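Local coordinates for protein telomerase reverse transcriptase (Candida tropicalis MYA-3404, PDB 6ZD1) that probably lengthens chromosome ends by copying a template within telomerase RNA into telomeric DNA repeats, at residues H436-D441 / F466-I471; P283-L288 / D603-S608; T102-V107 / K134-K139. All blocks are in the same frame, centred on the assembly; numbering follows the deposited sequence.

Contact 1. Residues H436-D441 / F466-I471; sequences HSQIED and FSLSGI
Gln438 carries this contact alone on its side, reaching from the last turn of helix 428-440 to Phe466 and Leu468. Its amide oxygen OE1 comes to 3.7 Å from Phe466 CD1 and also lies near Phe466 CB. The amide and ring planes are 70° apart, and the approach to the ring is oblique. Further back along the same side chain, Gln438 CG rests 4.0 Å from Leu468 CD1, where the two side chains cross at about a right angle. A bend in Gln438 (chi2 -82°) lets it do both: the methylene meets the leucine branch and the amide turns off toward the phenylalanine. No hydrogen bond joins the segments, and the three side chains that meet here are buried. Beyond them, Leu468 packs on Val284 of helix 263-298, and Ser469 ties back to the loop through OG and Phe463 O. On the other segment, Ile439 lies against Leu352 of helix 349-359, while Glu440 makes a salt bridge to Lys353 on that helix. Ser437 OG reaches Asp441 OD1 in a weak hydrogen bond. The segment Phe466-Ile471, leading into helix 469-484, is consistent with motif B' of telomerase reverse transcriptases; the arrangement sets a glutamine of helix 428-440 against the turn that opens this helix of the probable polymerase core.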
loop_
_atom_site.group_PDB
_atom_site.type_symbol
_atom_site.label_atom_id
_atom_site.label_comp_id
_atom_site.label_asym_id
_atom_site.label_seq_id
_atom_site.Cartn_x
_atom_site.Cartn_y
_atom_site.Cartn_z
ATOM N N HIS A 436 9.230 21.704 10.200
ATOM C CA HIS A 436 10.287 21.589 11.200
ATOM C C HIS A 436 9.859 20.697 12.355
ATOM O O HIS A 436 10.652 19.889 12.850
ATOM C CB HIS A 436 10.687 22.969 11.716
ATOM C CG HIS A 436 11.487 23.767 10.737
ATOM N ND1 HIS A 436 12.272 24.836 11.113
ATOM C CD2 HIS A 436 11.624 23.653 9.395
ATOM C CE1 HIS A 436 12.856 25.346 10.044
ATOM N NE2 HIS A 436 12.480 24.649 8.988
ATOM N N SER A 437 8.606 20.828 12.799
ATOM C CA SER A 437 8.125 19.994 13.895
ATOM C C SER A 437 8.142 18.517 13.514
ATOM O O SER A 437 8.531 17.666 14.323
ATOM C CB SER A 437 6.719 20.426 14.306
ATOM O OG SER A 437 6.194 19.562 15.298
ATOM N N GLN A 438 7.735 18.192 12.285
ATOM C CA GLN A 438 7.760 16.800 11.845
ATOM C C GLN A 438 9.189 16.281 11.731
ATOM O O GLN A 438 9.459 15.117 12.047
ATOM C CB GLN A 438 7.034 16.655 10.508
ATOM C CG GLN A 438 5.535 16.912 10.571
ATOM C CD GLN A 438 4.746 15.705 11.041
ATOM O OE1 GLN A 438 4.871 14.614 10.484
ATOM N NE2 GLN A 438 3.925 15.895 12.070
ATOM N N ILE A 439 10.115 17.125 11.277
ATOM C CA ILE A 439 11.500 16.691 11.127
ATOM C C ILE A 439 12.166 16.545 12.489
ATOM O O ILE A 439 12.785 15.518 12.790
ATOM C CB ILE A 439 12.280 17.678 10.241
ATOM C CG1 ILE A 439 11.709 17.717 8.825
ATOM C CG2 ILE A 439 13.757 17.313 10.215
ATOM C CD1 ILE A 439 12.099 18.967 8.064
ATOM N N GLU A 440 12.038 17.564 13.336
ATOM C CA GLU A 440 12.855 17.649 14.540
ATOM C C GLU A 440 12.219 16.996 15.761
ATOM O O GLU A 440 12.946 16.626 16.689
ATOM C CB GLU A 440 13.167 19.116 14.853
ATOM C CG GLU A 440 13.788 19.866 13.681
ATOM C CD GLU A 440 13.970 21.351 13.947
ATOM O OE1 GLU A 440 14.905 21.944 13.362
ATOM O OE2 GLU A 440 13.179 21.922 14.733
ATOM N N ASP A 441 10.897 16.823 15.784
ATOM C CA ASP A 441 10.213 16.306 16.962
ATOM C C ASP A 441 9.609 14.925 16.747
ATOM O O ASP A 441 8.864 14.451 17.609
ATOM C CB ASP A 441 9.119 17.275 17.419
ATOM C CG ASP A 441 9.644 18.675 17.668
ATOM O OD1 ASP A 441 9.213 19.603 16.956
ATOM O OD2 ASP A 441 10.491 18.845 18.570
ATOM N N PHE A 466 5.577 8.676 8.253
ATOM C CA PHE A 466 4.908 9.919 8.599
ATOM C C PHE A 466 4.361 10.604 7.349
ATOM O O PHE A 466 4.734 10.289 6.214
ATOM C CB PHE A 466 5.857 10.856 9.343
ATOM C CG PHE A 466 5.996 10.539 10.801
ATOM C CD1 PHE A 466 5.129 11.092 11.726
ATOM C CD2 PHE A 466 6.982 9.678 11.244
ATOM C CE1 PHE A 466 5.247 10.797 13.069
ATOM C CE2 PHE A 466 7.108 9.380 12.587
ATOM C CZ PHE A 466 6.239 9.940 13.500
ATOM N N SER A 467 3.489 11.586 7.582
ATOM C CA SER A 467 2.707 12.176 6.499
ATOM C C SER A 467 3.596 12.789 5.422
ATOM O O SER A 467 3.327 12.642 4.225
ATOM C CB SER A 467 1.755 13.229 7.066
ATOM O OG SER A 467 1.005 12.705 8.148
ATOM N N LEU A 468 4.649 13.493 5.827
ATOM C CA LEU A 468 5.453 14.281 4.905
ATOM C C LEU A 468 6.775 13.622 4.530
ATOM O O LEU A 468 7.541 14.215 3.765
ATOM C CB LEU A 468 5.732 15.660 5.512
ATOM C CG LEU A 468 4.544 16.408 6.118
ATOM C CD1 LEU A 468 4.994 17.729 6.717
ATOM C CD2 LEU A 468 3.453 16.628 5.078
ATOM N N SER A 469 7.052 12.411 5.023
ATOM C CA SER A 469 8.367 11.808 4.810
ATOM C C SER A 469 8.655 11.610 3.327
ATOM O O SER A 469 9.755 11.913 2.848
ATOM C CB SER A 469 8.465 10.481 5.561
ATOM O OG SER A 469 8.293 10.677 6.953
ATOM N N GLY A 470 7.674 11.103 2.578
ATOM C CA GLY A 470 7.894 10.881 1.159
ATOM C C GLY A 470 8.131 12.170 0.398
ATOM O O GLY A 470 9.056 12.260 -0.414
ATOM N N ILE A 471 7.333 13.201 0.682
ATOM C CA ILE A 471 7.515 14.451 -0.043
ATOM C C ILE A 471 8.760 15.178 0.450
ATOM O O ILE A 471 9.393 15.919 -0.313
ATOM C CB ILE A 471 6.254 15.330 0.060
ATOM C CG1 ILE A 471 6.338 16.488 -0.938
ATOM C CG2 ILE A 471 6.058 15.847 1.478
ATOM C CD1 ILE A 471 5.000 17.110 -1.254
#

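Contact 2. Residues P283-L288 / D603-S608; sequences PVRQVL and DFSSNS
Asp603 O, the carbonyl just ahead of the Phe604 that meets Arg285, is held twice by Asn607. The side-chain bond from Asn607 ND2 is 2.8 Å long, with an angle of 160° at the hydrogen; it lies in the carbonyl plane on a lone pair. The backbone bond from Asn607 N to the same oxygen is weak. Ser606 OG adds a hydrogen bond to Asp603 OD1, which it meets from above the carboxylate plane. These bonds close the loop locally, beside the phenylalanine that meets helix 263-298. Arg285 reaches out to it with CG anti to the backbone N (chi1 -178°) and a bend at chi3, which brings the guanidinium beside Phe604 CD1. That carbon sits 3.7 Å above one guanidinium face, offset toward the rim, with the two planes 36° apart. Arg285 NH1 is 3.3 Å from Phe604 O, while Ser605 N lies at the guanidinium edge near its plane. The loop leads into helix 609-637, part of the helical C-terminal region that probably forms the thumb, as in other telomerases; Arg285 would then reach it from the reverse transcriptase region. Phe604 N bonds to Asn664 OD1, and Asn607 O lies in plane at the edge of the phenylalanine ring. Ser608 occupies the N-cap of helix 609-637, its OG also bonded to Asn307 O. On the arginine's own helix, Val284 and Val287 pack on Ile431 of helix 428-440. Gln286 NE2 bonds to Arg372 O.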
loop_
_atom_site.group_PDB
_atom_site.type_symbol
_atom_site.label_atom_id
_atom_site.label_comp_id
_atom_site.label_asym_id
_atom_site.label_seq_id
_atom_site.Cartn_x
_atom_site.Cartn_y
_atom_site.Cartn_z
ATOM N N PRO A 283 -3.069 20.515 4.307
ATOM C CA PRO A 283 -2.634 21.724 3.587
ATOM C C PRO A 283 -1.130 21.813 3.408
ATOM O O PRO A 283 -0.665 22.196 2.328
ATOM C CB PRO A 283 -3.171 22.862 4.465
ATOM C CG PRO A 283 -4.340 22.271 5.154
ATOM C CD PRO A 283 -3.932 20.859 5.453
ATOM N N VAL A 284 -0.355 21.457 4.435
ATOM C CA VAL A 284 1.101 21.528 4.325
ATOM C C VAL A 284 1.585 20.644 3.183
ATOM O O VAL A 284 2.410 21.057 2.360
ATOM C CB VAL A 284 1.766 21.147 5.660
ATOM C CG1 VAL A 284 3.247 20.853 5.456
ATOM C CG2 VAL A 284 1.591 22.264 6.671
ATOM N N ARG A 285 1.051 19.423 3.096
ATOM C CA ARG A 285 1.454 18.532 2.014
ATOM C C ARG A 285 0.989 19.061 0.661
ATOM O O ARG A 285 1.712 18.946 -0.337
ATOM C CB ARG A 285 0.915 17.123 2.261
ATOM C CG ARG A 285 1.337 16.120 1.205
ATOM C CD ARG A 285 1.217 14.690 1.697
ATOM N NE ARG A 285 -0.150 14.330 2.058
ATOM C CZ ARG A 285 -0.531 13.095 2.371
ATOM N NH1 ARG A 285 0.355 12.106 2.359
ATOM N NH2 ARG A 285 -1.794 12.842 2.691
ATOM N N GLN A 286 -0.196 19.680 0.612
ATOM C CA GLN A 286 -0.701 20.196 -0.660
ATOM C C GLN A 286 0.167 21.336 -1.182
ATOM O O GLN A 286 0.470 21.396 -2.381
ATOM C CB GLN A 286 -2.146 20.670 -0.514
ATOM C CG GLN A 286 -3.178 19.569 -0.353
ATOM C CD GLN A 286 -4.588 20.128 -0.275
ATOM O OE1 GLN A 286 -5.080 20.737 -1.228
ATOM N NE2 GLN A 286 -5.240 19.939 0.867
ATOM N N VAL A 287 0.576 22.251 -0.299
ATOM C CA VAL A 287 1.376 23.388 -0.742
ATOM C C VAL A 287 2.769 22.928 -1.150
ATOM O O VAL A 287 3.325 23.399 -2.149
ATOM C CB VAL A 287 1.430 24.463 0.358
ATOM C CG1 VAL A 287 2.283 25.643 -0.090
ATOM C CG2 VAL A 287 0.024 24.914 0.716
ATOM N N LEU A 288 3.344 21.985 -0.403
ATOM C CA LEU A 288 4.642 21.441 -0.787
ATOM C C LEU A 288 4.571 20.786 -2.159
ATOM O O LEU A 288 5.481 20.948 -2.982
ATOM C CB LEU A 288 5.130 20.444 0.260
ATOM C CG LEU A 288 5.506 21.010 1.631
ATOM C CD1 LEU A 288 5.889 19.884 2.571
ATOM C CD2 LEU A 288 6.637 22.015 1.511
ATOM N N ASP A 603 -0.060 3.810 -0.449
ATOM C CA ASP A 603 0.513 4.652 0.598
ATOM C C ASP A 603 0.931 5.987 -0.009
ATOM O O ASP A 603 1.853 6.046 -0.831
ATOM C CB ASP A 603 1.687 3.926 1.257
ATOM C CG ASP A 603 2.306 4.706 2.413
ATOM O OD1 ASP A 603 2.955 5.742 2.168
ATOM O OD2 ASP A 603 2.154 4.273 3.574
ATOM N N PHE A 604 0.244 7.059 0.392
ATOM C CA PHE A 604 0.550 8.411 -0.055
ATOM C C PHE A 604 1.675 9.052 0.747
ATOM O O PHE A 604 2.158 10.123 0.366
ATOM C CB PHE A 604 -0.712 9.278 0.027
ATOM C CG PHE A 604 -0.738 10.419 -0.952
ATOM C CD1 PHE A 604 -1.745 11.372 -0.891
ATOM C CD2 PHE A 604 0.229 10.535 -1.938
ATOM C CE1 PHE A 604 -1.777 12.426 -1.786
ATOM C CE2 PHE A 604 0.202 11.585 -2.837
ATOM C CZ PHE A 604 -0.802 12.533 -2.761
ATOM N N SER A 605 2.086 8.441 1.859
ATOM C CA SER A 605 3.239 8.923 2.606
ATOM C C SER A 605 4.560 8.537 1.959
ATOM O O SER A 605 5.595 9.105 2.318
ATOM C CB SER A 605 3.204 8.394 4.041
ATOM O OG SER A 605 2.088 8.908 4.743
ATOM N N SER A 606 4.557 7.572 1.040
ATOM C CA SER A 606 5.781 7.101 0.411
ATOM C C SER A 606 5.780 7.195 -1.110
ATOM O O SER A 606 6.853 7.082 -1.713
ATOM C CB SER A 606 6.059 5.643 0.813
ATOM O OG SER A 606 5.949 5.471 2.216
ATOM N N ASN A 607 4.630 7.414 -1.744
ATOM C CA ASN A 607 4.540 7.446 -3.196
ATOM C C ASN A 607 3.753 8.671 -3.642
ATOM O O ASN A 607 2.962 9.240 -2.886
ATOM C CB ASN A 607 3.859 6.187 -3.759
ATOM C CG ASN A 607 4.386 4.909 -3.145
ATOM O OD1 ASN A 607 5.392 4.358 -3.591
ATOM N ND2 ASN A 607 3.698 4.420 -2.121
ATOM N N SER A 608 3.976 9.059 -4.894
ATOM C CA SER A 608 3.185 10.103 -5.523
ATOM C C SER A 608 1.865 9.528 -6.027
ATOM O O SER A 608 1.692 8.313 -6.142
ATOM C CB SER A 608 3.953 10.744 -6.679
ATOM O OG SER A 608 4.160 9.814 -7.727
#

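Contact 3. Residues T102-V107 / K134-K139; sequences TENKKV and KLSKFK
Asn104 and Leu135 make the close part of this contact: the amide nitrogen ND2 of Asn104 lies 3.7 Å from Leu135 CB, at the root of the leucine rather than at its methyl branches. The side chains pass each other at a slant. In Asn104, chi1 of -75° places CG beside the backbone N, with ND2 within reach of Leu135 CB. The same ND2 donates a hydrogen bond to Gly100 O, just upstream in its own chain, which would restrain the amide's rotation; toward Leu135 CB it makes a van der Waals contact. Looser surroundings begin at once. Ser136 OG is 4.5 Å from Asn104 ND2, too far for a bond. Leu135 itself is exposed, and the patch is small, with only 115 Å² buried over both segments. The loop keeps its shape through tight local turns. Ser136 and Lys137 are centres of successive inverse gamma turns, the second closed by a 2.7 Å bond from Phe138 N to Ser136 O and the first by a weak one from Lys137 N to Leu135 O. The ring of Phe138 meets that of Phe153, the planes at about 75°. Within the telomerase RNA-binding domain, the contact sets the N-terminal end of helix 104-117, with Glu103 at the N-cap position, against the loop that follows helix 126-129 and runs toward helix 158-179, a loop whose modelled course breaks off after Lys139.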
loop_
_atom_site.group_PDB
_atom_site.type_symbol
_atom_site.label_atom_id
_atom_site.label_comp_id
_atom_site.label_asym_id
_atom_site.label_seq_id
_atom_site.Cartn_x
_atom_site.Cartn_y
_atom_site.Cartn_z
ATOM N N THR A 102 -22.036 -32.505 4.467
ATOM C CA THR A 102 -20.708 -33.090 4.323
ATOM C C THR A 102 -20.039 -32.715 3.002
ATOM O O THR A 102 -18.950 -33.223 2.703
ATOM C CB THR A 102 -20.795 -34.613 4.453
ATOM O OG1 THR A 102 -19.501 -35.188 4.238
ATOM C CG2 THR A 102 -21.775 -35.175 3.432
ATOM N N GLU A 103 -20.665 -31.834 2.225
ATOM C CA GLU A 103 -20.065 -31.263 1.028
ATOM C C GLU A 103 -20.048 -29.745 1.038
ATOM O O GLU A 103 -19.153 -29.150 0.432
ATOM C CB GLU A 103 -20.800 -31.744 -0.233
ATOM C CG GLU A 103 -20.795 -33.249 -0.408
ATOM C CD GLU A 103 -21.160 -33.667 -1.814
ATOM O OE1 GLU A 103 -20.596 -33.089 -2.767
ATOM O OE2 GLU A 103 -22.011 -34.568 -1.967
ATOM N N ASN A 104 -21.010 -29.103 1.709
ATOM C CA ASN A 104 -20.894 -27.672 1.968
ATOM C C ASN A 104 -19.661 -27.365 2.804
ATOM O O ASN A 104 -19.094 -26.273 2.696
ATOM C CB ASN A 104 -22.152 -27.153 2.670
ATOM C CG ASN A 104 -23.333 -27.020 1.730
ATOM O OD1 ASN A 104 -23.172 -26.702 0.551
ATOM N ND2 ASN A 104 -24.531 -27.261 2.248
ATOM N N LYS A 105 -19.236 -28.315 3.643
ATOM C CA LYS A 105 -17.994 -28.147 4.392
ATOM C C LYS A 105 -16.804 -28.009 3.451
ATOM O O LYS A 105 -15.915 -27.179 3.678
ATOM C CB LYS A 105 -17.796 -29.327 5.344
ATOM C CG LYS A 105 -16.498 -29.293 6.138
ATOM C CD LYS A 105 -16.391 -30.494 7.074
ATOM C CE LYS A 105 -15.136 -30.423 7.936
ATOM N NZ LYS A 105 -15.009 -31.590 8.856
ATOM N N LYS A 106 -16.777 -28.808 2.381
ATOM C CA LYS A 106 -15.699 -28.702 1.405
ATOM C C LYS A 106 -15.674 -27.320 0.765
ATOM O O LYS A 106 -14.600 -26.745 0.551
ATOM C CB LYS A 106 -15.848 -29.787 0.337
ATOM C CG LYS A 106 -15.725 -31.210 0.865
ATOM C CD LYS A 106 -14.366 -31.452 1.511
ATOM C CE LYS A 106 -14.499 -31.774 2.997
ATOM N NZ LYS A 106 -13.178 -31.970 3.662
ATOM N N VAL A 107 -16.849 -26.771 0.455
ATOM C CA VAL A 107 -16.916 -25.457 -0.177
ATOM C C VAL A 107 -16.466 -24.373 0.796
ATOM O O VAL A 107 -15.678 -23.488 0.442
ATOM C CB VAL A 107 -18.336 -25.186 -0.703
ATOM C CG1 VAL A 107 -18.387 -23.838 -1.407
ATOM C CG2 VAL A 107 -18.777 -26.303 -1.638
ATOM N N LYS A 134 -29.137 -25.839 0.612
ATOM C CA LYS A 134 -30.249 -26.130 1.523
ATOM C C LYS A 134 -29.874 -26.957 2.732
ATOM O O LYS A 134 -30.595 -26.911 3.735
ATOM C CB LYS A 134 -31.372 -26.867 0.778
ATOM C CG LYS A 134 -32.105 -26.039 -0.259
ATOM C CD LYS A 134 -33.376 -25.396 0.283
ATOM C CE LYS A 134 -33.914 -24.406 -0.744
ATOM N NZ LYS A 134 -35.143 -23.686 -0.310
ATOM N N LEU A 135 -28.783 -27.717 2.667
ATOM C CA LEU A 135 -28.477 -28.760 3.630
ATOM C C LEU A 135 -28.218 -28.213 5.023
ATOM O O LEU A 135 -28.052 -29.005 5.956
ATOM C CB LEU A 135 -27.295 -29.582 3.109
ATOM C CG LEU A 135 -27.582 -30.299 1.779
ATOM C CD1 LEU A 135 -26.354 -31.020 1.243
ATOM C CD2 LEU A 135 -28.746 -31.274 1.917
ATOM N N SER A 136 -28.167 -26.891 5.185
ATOM C CA SER A 136 -28.102 -26.263 6.503
ATOM C C SER A 136 -29.533 -26.155 7.013
ATOM O O SER A 136 -30.198 -25.132 6.853
ATOM C CB SER A 136 -27.435 -24.891 6.428
ATOM O OG SER A 136 -26.217 -24.914 5.694
ATOM N N LYS A 137 -30.013 -27.225 7.647
ATOM C CA LYS A 137 -31.383 -27.287 8.157
ATOM C C LYS A 137 -31.474 -26.489 9.461
ATOM O O LYS A 137 -31.615 -27.031 10.557
ATOM C CB LYS A 137 -31.812 -28.737 8.354
ATOM C CG LYS A 137 -31.577 -29.653 7.148
ATOM C CD LYS A 137 -32.558 -29.398 6.004
ATOM C CE LYS A 137 -32.346 -30.395 4.864
ATOM N NZ LYS A 137 -33.371 -30.276 3.785
ATOM N N PHE A 138 -31.400 -25.164 9.316
ATOM C CA PHE A 138 -31.337 -24.244 10.453
ATOM C C PHE A 138 -30.140 -24.580 11.348
ATOM O O PHE A 138 -30.277 -24.965 12.511
ATOM C CB PHE A 138 -32.648 -24.245 11.248
ATOM C CG PHE A 138 -33.867 -23.973 10.410
ATOM C CD1 PHE A 138 -34.236 -22.674 10.097
ATOM C CD2 PHE A 138 -34.649 -25.018 9.940
ATOM C CE1 PHE A 138 -35.358 -22.424 9.329
ATOM C CE2 PHE A 138 -35.772 -24.776 9.171
ATOM C CZ PHE A 138 -36.128 -23.477 8.865
ATOM N N LYS A 139 -28.953 -24.462 10.756
ATOM C CA LYS A 139 -27.688 -24.682 11.452
ATOM C C LYS A 139 -26.704 -23.540 11.199
ATOM O O LYS A 139 -26.925 -22.405 11.620
ATOM C CB LYS A 139 -27.050 -26.002 11.018
ATOM C CG LYS A 139 -27.737 -27.245 11.552
ATOM C CD LYS A 139 -28.486 -27.989 10.457
ATOM C CE LYS A 139 -27.541 -28.526 9.390
ATOM N NZ LYS A 139 -28.223 -29.438 8.428
#

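In the fold
Contacts 1 and 2 are neighbours, their centres 11 Å apart, and together they bring four elements into one region: helix 428-440, the turn into helix 469-484, helix 263-298 and the loop before helix 609-637. They touch directly. Ile471 CD1 of contact 1 packs 3.7 Å from Leu288 CB of contact 2, and Ser605 OG bonds weakly to Phe466 O. Contact 2 thus abuts the turn of contact 1, although its own segments lie 315 positions apart in sequence. Contact 3 stands apart in the RNA-binding domain, across the chain's centre, with its centre about 54 Å from that of contact 1 and 50 Å from that of contact 2.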